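Local structure of LS-24 (Lathyrus sativus, 3LP9) at residues K190-A195 and V211-D216; L29-G34 and F178-T183; P109-T114 and N148-K153; R11-N16 and Y88-K93. The protein is a hemopexin-fold seed albumin that probably binds one hemin as a monomer and spermine as a dimer, the two ligands excluding each other. All coordinates share one frame; numbering follows the deposited sequence.

The chain is a four-bladed hemopexin propeller whose central calcium ion is bound at N7, D65, D121 and D175. Contact 2 joins the first blade to the last and so closes the ring, while contact 4 joins the first blade to the second. Their centres lie about 13 Å apart and they touch, N16 O lying 3.2 Å from Y31 N in a probable hydrogen bond. Contact 1 stays within the last blade, its centre about 15 Å from that of contact 2. Contact 3, on the outer strand of the third blade, has its centre about 29 Å from that of contact 2, across the chain's centre. The side chain of F178 comes within about 4 Å of a sodium ion.

Contact 1 (K190-A195 and V211-D216); sequences KDDHYA and VREIVD
Y194 and R212 are the hydrogen-bonded pair of an antiparallel ladder: Y194 N donates to R212 O over 2.9 Å, and R212 N returns the bond to Y194 O. Beyond the next pair, H193 with E213, D192 O accepts from I214 N at 3.1 Å, the donor standing 36° out of the carbonyl plane. A water donates to D192 O and accepts from V215 N, tying the type II' turn of K190 to H193 to the helix whose N-cap position E213 fills.

The tight part surrounds Y194, whose CG lies between backbone N and carbonyl carbon (chi1 77°), which carries the ring across the neighbouring strand until CE1 is 3.4 Å from R212 CB. The aliphatic part of R212 suits this flat neighbour and runs alongside it, while NE turns off to D209 O. I214 CG1 packs 3.9 Å from Y194 CB. With an alanine in place of Y194, the R212 methylenes would probably lose the surface they lie along and Y217 its stacking partner.

The other side is looser and partly exposed. D192 OD2 and E213 OE2 stand 3.3 Å apart, like charges that H193, its NE2 3.7 Å from E213 OE2, might offset if protonated.

In the fourth blade, Y194 and I214 rest on F189 of strand 185-190, Y194 stacks on Y217 of helix 214-217, and D191 N bonds OD2 of D175 of the calcium site.

Contact 2 (L29-G34 and F178-T183); sequences LDYAPG and FASHKT
P33 and K182 mark the nearest approach of the two backbones, their CA atoms 7.1 Å apart, and the touching parts run 36° from one another without pairing as strands. This is the seam of the four-bladed hemopexin propeller, where the turn after strand 25-30 of the first blade meets the end of strand 176-179, the innermost of the last.

Y31 bridges it. With CG lodged in the cleft between its own N and C atoms (chi1 64°), the ring swings over to the last blade, and a residue both flat and long suits that span. F178 arrives from the opposite direction and turns its edge to the face of Y31 in a T-shaped stack, the centroids 5.1 Å apart and the planes at 88°. F178 CE2 comes to 3.6 Å from Y31 CZ. H181 joins the aromatic cluster rim to rim, its NE2 held by E17 O of the first blade. The amide H181 N donates to Y31 OH at 2.9 Å, although the hydroxyl is modelled too close to its surroundings for its position to be sure.

Each blade also braces its own turn: D30 OD1 accepts from A32 N in an Asx turn just before P33, and K182 N makes a weak bond to S180 OG. P33 CD covers the Y31 face opposite F178, 3.5 Å above the ring plane and offset toward its rim.

Contact 3 (P109-T114 and N148-K153); sequences PFFEGT and NSMVNK
F110 and M150 carry most of the contact, F110 CD2 lying 3.4 Å from M150 CG. The methionine chain crosses the ring at a slant, and its bend at chi2 (-126°) brings SD to 5.1 Å from the F110 ring centroid. That is a Met-aromatic contact made obliquely, 58° off the ring normal. A flexible, polarisable thioether suits this place because it can also curl toward F111, whose CE1 is 4.5 Å from M150 SD.

N148 places OD1 in plane at the weakly positive edge of the F110 ring, 3.6 Å from F110 CE1. ND2 is engaged with V107 O, which fixes the amide's rotation. N148 and S149 both face D144 in a G1 beta bulge at the start of strand 149-157, the outer strand of the third propeller blade. P109-T114 packs on this strand from the loop after helix 104-107, which leads from the second blade to strand 122-125 of the third. Asparagine tolerates the positive phi of the first bulge position well, and S149 C lies over one face of the F110 ring.

F110 CE2 stands 3.5 Å above the centre of the F111 ring. A serine in place of F110 would probably strip M150 CG and SD of their aromatic partner and uncover that face of F111. F111 O accepts from both T114 N and T114 OG1, which pins the type II turn of F111 to T114.

Contact 4 (R11-N16 and Y88-K93); sequences RSSKNN and YAPHSK
Y88 and S13 meet where two turns of neighbouring propeller blades come together: R11-N16 links the first two strands of blade one, and Y88-K93 links the third and fourth strands of blade two. S13 N donates to Y88 OH over 3.0 Å, somewhat bent with 138° at the hydrogen, and reaches the ring's rim near its plane. A tyrosine suits this span, being buried along its ring, where F10 and Y19 also meet it, yet polar at the end that finds a backbone amide.

S12 shapes the loop that receives it. S12 OG accepts from K14 N at 3.1 Å in an ST turn, which suits serine's short hydroxyl, and this OG lies 3.9 Å from Y88 CE2. S13 OG turns to N73 OD1 of the second blade, with P90 CG 3.8 Å from that same S13 OG. P90, rigid and apolar, presents CB to the K14 methylenes, 3.7 Å from K14 CD. The K14 chain slides past both P90 and H91 in the opposite direction.

At the outer end K14 NZ donates to a water at 2.8 Å, which in turn donates to P90 O, while K93 NZ bonds H91 O. The two ammonium groups, with K14 NZ 5.3 Å from K93 NZ, probably repel mildly. Between R11-N16 and Y88-K93 themselves the link is thus one direct hydrogen bond, a water bridge and apolar contact; a charged link between the blades, the salt bridge of R11 NH2 to D69 OD2, lies beside it.

Contact 1 (K190-A195 and V211-D216)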
loop_
_atom_site.group_PDB
_atom_site.type_symbol
_atom_site.label_atom_id
_atom_site.label_comp_id
_atom_site.label_asym_id
_atom_site.label_seq_id
_atom_site.Cartn_x
_atom_site.Cartn_y
_atom_site.Cartn_z
ATOM N N LYS A 190 -2.834 12.557 22.314
ATOM C CA LYS A 190 -2.552 11.247 22.843
ATOM C C LYS A 190 -3.783 10.852 23.609
ATOM O O LYS A 190 -4.182 11.532 24.600
ATOM C CB LYS A 190 -1.338 11.274 23.767
ATOM C CG LYS A 190 -1.028 9.940 24.330
ATOM C CD LYS A 190 0.360 9.605 23.954
ATOM C CE LYS A 190 0.781 8.335 24.591
ATOM N NZ LYS A 190 2.249 8.215 24.508
ATOM N N ASP A 191 -4.421 9.800 23.130
ATOM C CA ASP A 191 -5.714 9.339 23.703
ATOM C C ASP A 191 -6.694 10.509 23.741
ATOM O O ASP A 191 -6.908 11.151 22.723
ATOM C CB ASP A 191 -5.542 8.691 25.098
ATOM C CG ASP A 191 -4.325 7.772 25.152
ATOM O OD1 ASP A 191 -4.160 6.978 24.186
ATOM O OD2 ASP A 191 -3.509 7.877 26.114
ATOM N N ASP A 192 -7.337 10.723 24.886
ATOM C CA ASP A 192 -8.331 11.803 25.100
ATOM C C ASP A 192 -7.704 13.101 25.577
ATOM O O ASP A 192 -8.423 13.982 26.002
ATOM C CB ASP A 192 -9.405 11.371 26.117
ATOM C CG ASP A 192 -8.824 10.927 27.462
ATOM O OD1 ASP A 192 -7.723 10.321 27.537
ATOM O OD2 ASP A 192 -9.478 11.206 28.467
ATOM N N HIS A 193 -6.371 13.171 25.525
ATOM C CA HIS A 193 -5.559 14.288 25.997
ATOM C C HIS A 193 -4.825 15.029 24.913
ATOM O O HIS A 193 -4.517 14.461 23.851
ATOM C CB HIS A 193 -4.484 13.776 26.968
ATOM C CG HIS A 193 -5.057 13.220 28.245
ATOM N ND1 HIS A 193 -5.432 11.891 28.381
ATOM C CD2 HIS A 193 -5.346 13.830 29.423
ATOM C CE1 HIS A 193 -5.902 11.709 29.601
ATOM N NE2 HIS A 193 -5.868 12.869 30.245
ATOM N N TYR A 194 -4.515 16.286 25.190
ATOM C CA TYR A 194 -3.807 17.115 24.215
ATOM C C TYR A 194 -2.837 17.978 25.063
ATOM O O TYR A 194 -3.047 18.217 26.273
ATOM C CB TYR A 194 -4.795 18.004 23.388
ATOM C CG TYR A 194 -5.297 19.204 24.178
ATOM C CD1 TYR A 194 -6.375 19.075 25.045
ATOM C CD2 TYR A 194 -4.636 20.434 24.112
ATOM C CE1 TYR A 194 -6.786 20.162 25.871
ATOM C CE2 TYR A 194 -5.032 21.516 24.886
ATOM C CZ TYR A 194 -6.091 21.396 25.756
ATOM O OH TYR A 194 -6.471 22.462 26.546
ATOM N N ALA A 195 -1.798 18.470 24.418
ATOM C CA ALA A 195 -0.870 19.383 25.042
ATOM C C ALA A 195 -0.702 20.513 23.982
ATOM O O ALA A 195 -0.500 20.276 22.787
ATOM C CB ALA A 195 0.406 18.673 25.332
ATOM N N VAL A 211 -1.492 19.331 30.622
ATOM C CA VAL A 211 -2.197 18.362 29.786
ATOM C C VAL A 211 -3.687 18.293 30.088
ATOM O O VAL A 211 -4.100 17.940 31.192
ATOM C CB VAL A 211 -1.556 16.952 29.903
ATOM C CG1 VAL A 211 -2.293 15.928 29.096
ATOM C CG2 VAL A 211 -0.072 17.029 29.526
ATOM N N ARG A 212 -4.520 18.572 29.084
ATOM C CA ARG A 212 -5.957 18.550 29.311
ATOM C C ARG A 212 -6.664 17.640 28.365
ATOM O O ARG A 212 -6.049 16.908 27.560
ATOM C CB ARG A 212 -6.520 19.977 29.252
ATOM C CG ARG A 212 -6.148 20.886 30.436
ATOM C CD ARG A 212 -5.968 22.331 30.054
ATOM N NE ARG A 212 -5.580 23.180 31.186
ATOM C CZ ARG A 212 -6.416 23.595 32.131
ATOM N NH1 ARG A 212 -7.716 23.230 32.077
ATOM N NH2 ARG A 212 -5.956 24.316 33.151
ATOM N N GLU A 213 -7.984 17.654 28.466
ATOM C CA GLU A 213 -8.850 16.828 27.637
ATOM C C GLU A 213 -9.283 17.571 26.421
ATOM O O GLU A 213 -9.645 18.737 26.508
ATOM C CB GLU A 213 -10.046 16.349 28.418
ATOM C CG GLU A 213 -9.623 15.871 29.727
ATOM C CD GLU A 213 -10.165 14.536 30.089
ATOM O OE1 GLU A 213 -11.369 14.326 29.827
ATOM O OE2 GLU A 213 -9.413 13.697 30.688
ATOM N N ILE A 214 -9.155 16.860 25.282
ATOM C CA ILE A 214 -9.470 17.332 23.938
ATOM C C ILE A 214 -10.867 18.039 23.846
ATOM O O ILE A 214 -10.960 19.192 23.380
ATOM C CB ILE A 214 -9.362 16.142 22.895
ATOM C CG1 ILE A 214 -7.896 15.693 22.699
ATOM C CG2 ILE A 214 -9.956 16.559 21.576
ATOM C CD1 ILE A 214 -7.756 14.426 21.962
ATOM N N VAL A 215 -11.906 17.361 24.356
ATOM C CA VAL A 215 -13.320 17.800 24.303
ATOM C C VAL A 215 -13.672 18.894 25.319
ATOM O O VAL A 215 -14.733 19.494 25.219
ATOM C CB VAL A 215 -14.338 16.552 24.383
ATOM C CG1 VAL A 215 -13.989 15.534 23.282
ATOM C CG2 VAL A 215 -14.296 15.851 25.712
ATOM N N ASP A 216 -12.781 19.136 26.290
ATOM C CA ASP A 216 -12.915 20.213 27.269
ATOM C C ASP A 216 -12.493 21.482 26.592
ATOM O O ASP A 216 -13.090 22.539 26.793
ATOM C CB ASP A 216 -12.001 19.969 28.457
ATOM C CG ASP A 216 -12.574 18.948 29.418
ATOM O OD1 ASP A 216 -13.792 18.714 29.363
ATOM O OD2 ASP A 216 -11.808 18.347 30.226
HETATM O O HOH W 1 -11.094 14.491 25.336
#

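Contact 2 (L29-G34 and F178-T183)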
loop_
_atom_site.group_PDB
_atom_site.type_symbol
_atom_site.label_atom_id
_atom_site.label_comp_id
_atom_site.label_asym_id
_atom_site.label_seq_id
_atom_site.Cartn_x
_atom_site.Cartn_y
_atom_site.Cartn_z
ATOM N N LEU A 29 -11.885 20.961 11.241
ATOM C CA LEU A 29 -12.195 21.798 12.375
ATOM C C LEU A 29 -11.694 23.262 12.245
ATOM O O LEU A 29 -10.556 23.527 11.845
ATOM C CB LEU A 29 -11.620 21.122 13.659
ATOM C CG LEU A 29 -11.906 21.783 15.019
ATOM C CD1 LEU A 29 -13.294 21.390 15.512
ATOM C CD2 LEU A 29 -10.795 21.379 15.996
ATOM N N ASP A 30 -12.554 24.187 12.641
ATOM C CA ASP A 30 -12.182 25.568 12.850
ATOM C C ASP A 30 -11.841 25.536 14.300
ATOM O O ASP A 30 -12.676 25.660 15.109
ATOM C CB ASP A 30 -13.406 26.466 12.620
ATOM C CG ASP A 30 -13.225 27.880 13.134
ATOM O OD1 ASP A 30 -12.129 28.247 13.657
ATOM O OD2 ASP A 30 -14.234 28.631 13.032
ATOM N N TYR A 31 -10.574 25.331 14.623
ATOM C CA TYR A 31 -10.175 25.094 15.988
ATOM C C TYR A 31 -9.949 26.395 16.759
ATOM O O TYR A 31 -9.373 26.383 17.865
ATOM C CB TYR A 31 -8.906 24.241 16.012
ATOM C CG TYR A 31 -7.670 24.847 15.413
ATOM C CD1 TYR A 31 -7.508 24.914 14.039
ATOM C CD2 TYR A 31 -6.642 25.308 16.221
ATOM C CE1 TYR A 31 -6.327 25.459 13.450
ATOM C CE2 TYR A 31 -5.475 25.890 15.672
ATOM C CZ TYR A 31 -5.326 25.946 14.266
ATOM O OH TYR A 31 -4.183 26.476 13.671
ATOM N N ALA A 32 -10.382 27.501 16.154
ATOM C CA ALA A 32 -10.325 28.820 16.739
ATOM C C ALA A 32 -9.240 29.023 17.802
ATOM O O ALA A 32 -9.565 29.195 18.978
ATOM C CB ALA A 32 -11.681 29.150 17.292
ATOM N N PRO A 33 -7.953 29.048 17.416
ATOM C CA PRO A 33 -6.896 29.245 18.464
ATOM C C PRO A 33 -6.836 30.648 19.112
ATOM O O PRO A 33 -6.852 31.687 18.412
ATOM C CB PRO A 33 -5.624 28.856 17.729
ATOM C CG PRO A 33 -5.916 29.305 16.338
ATOM C CD PRO A 33 -7.342 28.879 16.082
ATOM N N GLY A 34 -6.786 30.697 20.441
ATOM C CA GLY A 34 -6.760 31.963 21.146
ATOM C C GLY A 34 -8.129 32.573 21.395
ATOM O O GLY A 34 -8.232 33.730 21.861
ATOM N N PHE A 178 0.088 18.722 15.100
ATOM C CA PHE A 178 0.074 19.729 14.030
ATOM C C PHE A 178 0.469 21.100 14.605
ATOM O O PHE A 178 0.088 21.420 15.682
ATOM C CB PHE A 178 -1.299 19.796 13.245
ATOM C CG PHE A 178 -2.380 20.634 13.934
ATOM C CD1 PHE A 178 -3.077 20.143 15.038
ATOM C CD2 PHE A 178 -2.672 21.925 13.482
ATOM C CE1 PHE A 178 -4.029 20.949 15.673
ATOM C CE2 PHE A 178 -3.636 22.725 14.111
ATOM C CZ PHE A 178 -4.304 22.254 15.190
ATOM N N ALA A 179 1.240 21.868 13.831
ATOM C CA ALA A 179 1.602 23.267 14.065
ATOM C C ALA A 179 0.390 24.213 13.866
ATOM O O ALA A 179 -0.227 24.204 12.802
ATOM C CB ALA A 179 2.668 23.640 13.108
ATOM N N SER A 180 0.114 25.047 14.875
ATOM C CA SER A 180 -0.906 26.035 14.841
ATOM C C SER A 180 -0.620 27.191 13.872
ATOM O O SER A 180 0.526 27.435 13.440
ATOM C CB SER A 180 -1.045 26.594 16.253
ATOM O OG SER A 180 -2.293 27.243 16.462
ATOM N N HIS A 181 -1.705 27.908 13.538
ATOM C CA HIS A 181 -1.639 29.123 12.756
ATOM C C HIS A 181 -1.014 30.199 13.666
ATOM O O HIS A 181 -0.538 31.277 13.213
ATOM C CB HIS A 181 -3.038 29.522 12.345
ATOM C CG HIS A 181 -3.629 28.650 11.277
ATOM N ND1 HIS A 181 -3.475 28.915 9.927
ATOM C CD2 HIS A 181 -4.421 27.554 11.350
ATOM C CE1 HIS A 181 -4.121 27.998 9.213
ATOM N NE2 HIS A 181 -4.693 27.159 10.053
ATOM N N LYS A 182 -1.057 29.900 14.964
ATOM C CA LYS A 182 -0.447 30.721 16.010
ATOM C C LYS A 182 1.079 30.447 16.020
ATOM O O LYS A 182 1.521 29.350 16.309
ATOM C CB LYS A 182 -1.085 30.365 17.317
ATOM C CG LYS A 182 -1.429 31.513 18.192
ATOM C CD LYS A 182 -2.592 32.277 17.630
ATOM C CE LYS A 182 -3.281 33.079 18.735
ATOM N NZ LYS A 182 -4.085 34.183 18.086
ATOM N N THR A 183 1.875 31.467 15.691
ATOM C CA THR A 183 3.308 31.299 15.464
ATOM C C THR A 183 4.029 30.525 16.556
ATOM O O THR A 183 4.049 30.971 17.693
ATOM C CB THR A 183 4.013 32.636 15.335
ATOM O OG1 THR A 183 3.281 33.407 14.403
ATOM C CG2 THR A 183 5.423 32.438 14.762
#

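Contact 3 (P109-T114 and N148-K153)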
loop_
_atom_site.group_PDB
_atom_site.type_symbol
_atom_site.label_atom_id
_atom_site.label_comp_id
_atom_site.label_asym_id
_atom_site.label_seq_id
_atom_site.Cartn_x
_atom_site.Cartn_y
_atom_site.Cartn_z
ATOM N N PRO A 109 14.811 8.260 1.985
ATOM C CA PRO A 109 15.797 7.191 2.161
ATOM C C PRO A 109 16.477 7.156 3.551
ATOM O O PRO A 109 16.718 6.066 4.106
ATOM C CB PRO A 109 16.790 7.424 0.981
ATOM C CG PRO A 109 15.872 8.036 -0.087
ATOM C CD PRO A 109 15.064 9.014 0.731
ATOM N N PHE A 110 16.801 8.345 4.084
ATOM C CA PHE A 110 17.501 8.454 5.378
ATOM C C PHE A 110 16.765 7.725 6.520
ATOM O O PHE A 110 17.307 7.625 7.641
ATOM C CB PHE A 110 17.717 9.931 5.777
ATOM C CG PHE A 110 16.456 10.734 5.796
ATOM C CD1 PHE A 110 16.079 11.463 4.701
ATOM C CD2 PHE A 110 15.633 10.728 6.894
ATOM C CE1 PHE A 110 14.889 12.163 4.706
ATOM C CE2 PHE A 110 14.457 11.416 6.912
ATOM C CZ PHE A 110 14.060 12.129 5.821
ATOM N N PHE A 111 15.547 7.222 6.246
ATOM C CA PHE A 111 14.737 6.558 7.245
ATOM C C PHE A 111 14.885 5.079 7.171
ATOM O O PHE A 111 14.494 4.384 8.099
ATOM C CB PHE A 111 13.254 6.900 7.113
ATOM C CG PHE A 111 12.823 8.062 7.971
ATOM C CD1 PHE A 111 13.598 8.478 9.045
ATOM C CD2 PHE A 111 11.677 8.768 7.669
ATOM C CE1 PHE A 111 13.244 9.584 9.809
ATOM C CE2 PHE A 111 11.298 9.857 8.414
ATOM C CZ PHE A 111 12.072 10.272 9.499
ATOM N N GLU A 112 15.407 4.587 6.071
ATOM C CA GLU A 112 15.647 3.203 5.917
ATOM C C GLU A 112 16.438 2.665 7.085
ATOM O O GLU A 112 17.406 3.305 7.543
ATOM C CB GLU A 112 16.429 2.979 4.645
ATOM C CG GLU A 112 17.002 1.628 4.503
ATOM C CD GLU A 112 17.319 1.450 3.053
ATOM O OE1 GLU A 112 16.785 2.310 2.263
ATOM O OE2 GLU A 112 18.052 0.508 2.640
ATOM N N GLY A 113 16.060 1.467 7.522
ATOM C CA GLY A 113 16.654 0.813 8.696
ATOM C C GLY A 113 16.548 1.576 10.038
ATOM O O GLY A 113 17.398 1.383 10.912
ATOM N N THR A 114 15.544 2.461 10.190
ATOM C CA THR A 114 15.292 3.150 11.431
ATOM C C THR A 114 13.889 2.769 11.841
ATOM O O THR A 114 13.189 2.090 11.080
ATOM C CB THR A 114 15.381 4.684 11.274
ATOM O OG1 THR A 114 14.220 5.161 10.605
ATOM C CG2 THR A 114 16.554 5.086 10.485
ATOM N N ASN A 148 15.693 17.074 1.676
ATOM C CA ASN A 148 15.298 15.686 1.890
ATOM C C ASN A 148 16.396 15.041 2.710
ATOM O O ASN A 148 16.992 14.073 2.283
ATOM C CB ASN A 148 15.035 14.909 0.566
ATOM C CG ASN A 148 14.203 13.646 0.790
ATOM O OD1 ASN A 148 13.424 13.593 1.764
ATOM N ND2 ASN A 148 14.335 12.641 -0.085
ATOM N N SER A 149 16.636 15.586 3.901
ATOM C CA SER A 149 17.700 15.107 4.771
ATOM C C SER A 149 17.287 15.328 6.232
ATOM O O SER A 149 16.269 15.967 6.513
ATOM C CB SER A 149 18.975 15.894 4.510
ATOM O OG SER A 149 18.812 17.230 4.980
ATOM N N MET A 150 18.107 14.766 7.130
ATOM C CA MET A 150 17.980 14.901 8.556
ATOM C C MET A 150 18.738 16.136 9.040
ATOM O O MET A 150 19.953 16.246 8.812
ATOM C CB MET A 150 18.518 13.655 9.246
ATOM C CG MET A 150 17.756 12.367 8.971
ATOM S SD MET A 150 17.228 11.541 10.504
ATOM C CE MET A 150 18.779 10.896 11.046
ATOM N N VAL A 151 18.059 17.076 9.707
ATOM C CA VAL A 151 18.771 18.278 10.127
ATOM C C VAL A 151 19.699 17.936 11.327
ATOM O O VAL A 151 20.947 18.081 11.261
ATOM C CB VAL A 151 17.805 19.435 10.464
ATOM C CG1 VAL A 151 18.600 20.675 10.874
ATOM C CG2 VAL A 151 16.875 19.719 9.247
ATOM N N ASN A 152 19.099 17.539 12.447
ATOM C CA ASN A 152 19.881 16.916 13.524
ATOM C C ASN A 152 20.285 15.675 12.801
ATOM O O ASN A 152 19.388 14.871 12.422
ATOM C CB ASN A 152 18.974 16.510 14.697
ATOM C CG ASN A 152 18.312 17.711 15.379
ATOM O OD1 ASN A 152 18.622 18.882 15.073
ATOM N ND2 ASN A 152 17.389 17.427 16.316
ATOM N N LYS A 153 21.573 15.477 12.569
ATOM C CA LYS A 153 22.013 14.251 11.872
ATOM C C LYS A 153 21.765 12.980 12.708
ATOM O O LYS A 153 22.015 11.854 12.249
ATOM C CB LYS A 153 23.516 14.375 11.461
#

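Contact 4 (R11-N16 and Y88-K93)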
loop_
_atom_site.group_PDB
_atom_site.type_symbol
_atom_site.label_atom_id
_atom_site.label_comp_id
_atom_site.label_asym_id
_atom_site.label_seq_id
_atom_site.Cartn_x
_atom_site.Cartn_y
_atom_site.Cartn_z
ATOM N N ARG A 11 -2.227 21.230 9.545
ATOM C CA ARG A 11 -2.739 22.566 9.401
ATOM C C ARG A 11 -3.175 22.923 7.952
ATOM O O ARG A 11 -2.429 22.702 6.960
ATOM C CB ARG A 11 -1.681 23.580 9.904
ATOM C CG ARG A 11 -2.291 24.983 10.089
ATOM C CD ARG A 11 -1.325 26.054 10.314
ATOM N NE ARG A 11 -0.153 25.794 9.547
ATOM C CZ ARG A 11 1.065 26.069 9.961
ATOM N NH1 ARG A 11 1.253 26.627 11.148
ATOM N NH2 ARG A 11 2.095 25.742 9.209
ATOM N N SER A 12 -4.360 23.527 7.841
ATOM C CA SER A 12 -4.845 23.987 6.536
ATOM C C SER A 12 -4.202 25.305 6.150
ATOM O O SER A 12 -3.804 26.073 7.012
ATOM C CB SER A 12 -6.351 24.126 6.543
ATOM O OG SER A 12 -6.804 24.486 5.245
ATOM N N SER A 13 -4.053 25.551 4.850
ATOM C CA SER A 13 -3.600 26.899 4.373
ATOM C C SER A 13 -4.699 27.935 4.646
ATOM O O SER A 13 -4.427 29.151 4.668
ATOM C CB SER A 13 -3.259 26.885 2.876
ATOM O OG SER A 13 -4.330 26.419 2.105
ATOM N N LYS A 14 -5.937 27.458 4.814
ATOM C CA LYS A 14 -7.050 28.317 5.217
ATOM C C LYS A 14 -6.939 28.635 6.705
ATOM O O LYS A 14 -6.949 27.732 7.546
ATOM C CB LYS A 14 -8.427 27.674 4.916
ATOM C CG LYS A 14 -8.702 27.488 3.402
ATOM C CD LYS A 14 -10.090 27.004 3.145
ATOM C CE LYS A 14 -11.122 28.012 3.563
ATOM N NZ LYS A 14 -12.449 27.424 3.184
ATOM N N ASN A 15 -6.889 29.921 7.030
ATOM C CA ASN A 15 -6.657 30.345 8.379
ATOM C C ASN A 15 -7.492 29.652 9.439
ATOM O O ASN A 15 -8.684 29.517 9.291
ATOM C CB ASN A 15 -6.787 31.852 8.422
ATOM C CG ASN A 15 -6.506 32.437 9.772
ATOM O OD1 ASN A 15 -7.438 32.830 10.454
ATOM N ND2 ASN A 15 -5.228 32.568 10.139
ATOM N N ASN A 16 -6.826 29.187 10.520
ATOM C CA ASN A 16 -7.490 28.667 11.723
ATOM C C ASN A 16 -8.254 27.354 11.528
ATOM O O ASN A 16 -9.037 26.966 12.365
ATOM C CB ASN A 16 -8.390 29.733 12.336
ATOM C CG ASN A 16 -7.621 30.849 13.017
ATOM O OD1 ASN A 16 -6.369 30.868 13.114
ATOM N ND2 ASN A 16 -8.362 31.792 13.508
ATOM N N TYR A 88 -4.677 18.880 -1.080
ATOM C CA TYR A 88 -5.998 18.668 -0.482
ATOM C C TYR A 88 -6.980 19.794 -0.871
ATOM O O TYR A 88 -8.029 19.905 -0.285
ATOM C CB TYR A 88 -5.907 18.546 1.052
ATOM C CG TYR A 88 -5.246 19.754 1.714
ATOM C CD1 TYR A 88 -3.850 19.782 1.913
ATOM C CD2 TYR A 88 -5.991 20.880 2.097
ATOM C CE1 TYR A 88 -3.227 20.873 2.487
ATOM C CE2 TYR A 88 -5.360 22.005 2.673
ATOM C CZ TYR A 88 -3.999 21.981 2.872
ATOM O OH TYR A 88 -3.336 23.042 3.462
ATOM N N ALA A 89 -6.575 20.614 -1.836
ATOM C CA ALA A 89 -7.367 21.698 -2.421
ATOM C C ALA A 89 -8.541 22.118 -1.559
ATOM O O ALA A 89 -9.686 21.689 -1.823
ATOM C CB ALA A 89 -7.848 21.268 -3.759
ATOM N N PRO A 90 -8.282 22.942 -0.510
ATOM C CA PRO A 90 -9.328 23.359 0.435
ATOM C C PRO A 90 -10.442 24.249 -0.110
ATOM O O PRO A 90 -11.484 24.340 0.527
ATOM C CB PRO A 90 -8.539 24.104 1.504
ATOM C CG PRO A 90 -7.440 24.684 0.816
ATOM C CD PRO A 90 -7.002 23.600 -0.173
ATOM N N HIS A 91 -10.226 24.907 -1.256
ATOM C CA HIS A 91 -11.216 25.776 -1.888
ATOM C C HIS A 91 -11.962 25.059 -3.027
ATOM O O HIS A 91 -13.185 25.015 -3.026
ATOM C CB HIS A 91 -10.536 27.042 -2.442
ATOM C CG HIS A 91 -9.748 27.805 -1.416
ATOM N ND1 HIS A 91 -8.374 27.687 -1.282
ATOM C CD2 HIS A 91 -10.143 28.670 -0.453
ATOM C CE1 HIS A 91 -7.968 28.447 -0.284
ATOM N NE2 HIS A 91 -9.019 29.063 0.224
ATOM N N SER A 92 -11.213 24.518 -4.000
ATOM C CA SER A 92 -11.779 23.849 -5.157
ATOM C C SER A 92 -12.325 22.480 -4.834
ATOM O O SER A 92 -13.012 21.911 -5.665
ATOM C CB SER A 92 -10.741 23.707 -6.263
ATOM O OG SER A 92 -9.793 22.707 -5.950
ATOM N N LYS A 93 -11.987 21.936 -3.647
ATOM C CA LYS A 93 -12.394 20.575 -3.255
ATOM C C LYS A 93 -11.892 19.543 -4.285
ATOM O O LYS A 93 -12.420 18.424 -4.386
ATOM C CB LYS A 93 -13.926 20.497 -3.040
ATOM C CG LYS A 93 -14.529 21.676 -2.224
ATOM C CD LYS A 93 -13.682 21.866 -0.976
ATOM C CE LYS A 93 -14.352 22.696 0.147
ATOM N NZ LYS A 93 -14.636 24.069 -0.302
HETATM O O HOH W 2 -13.329 26.928 0.602
#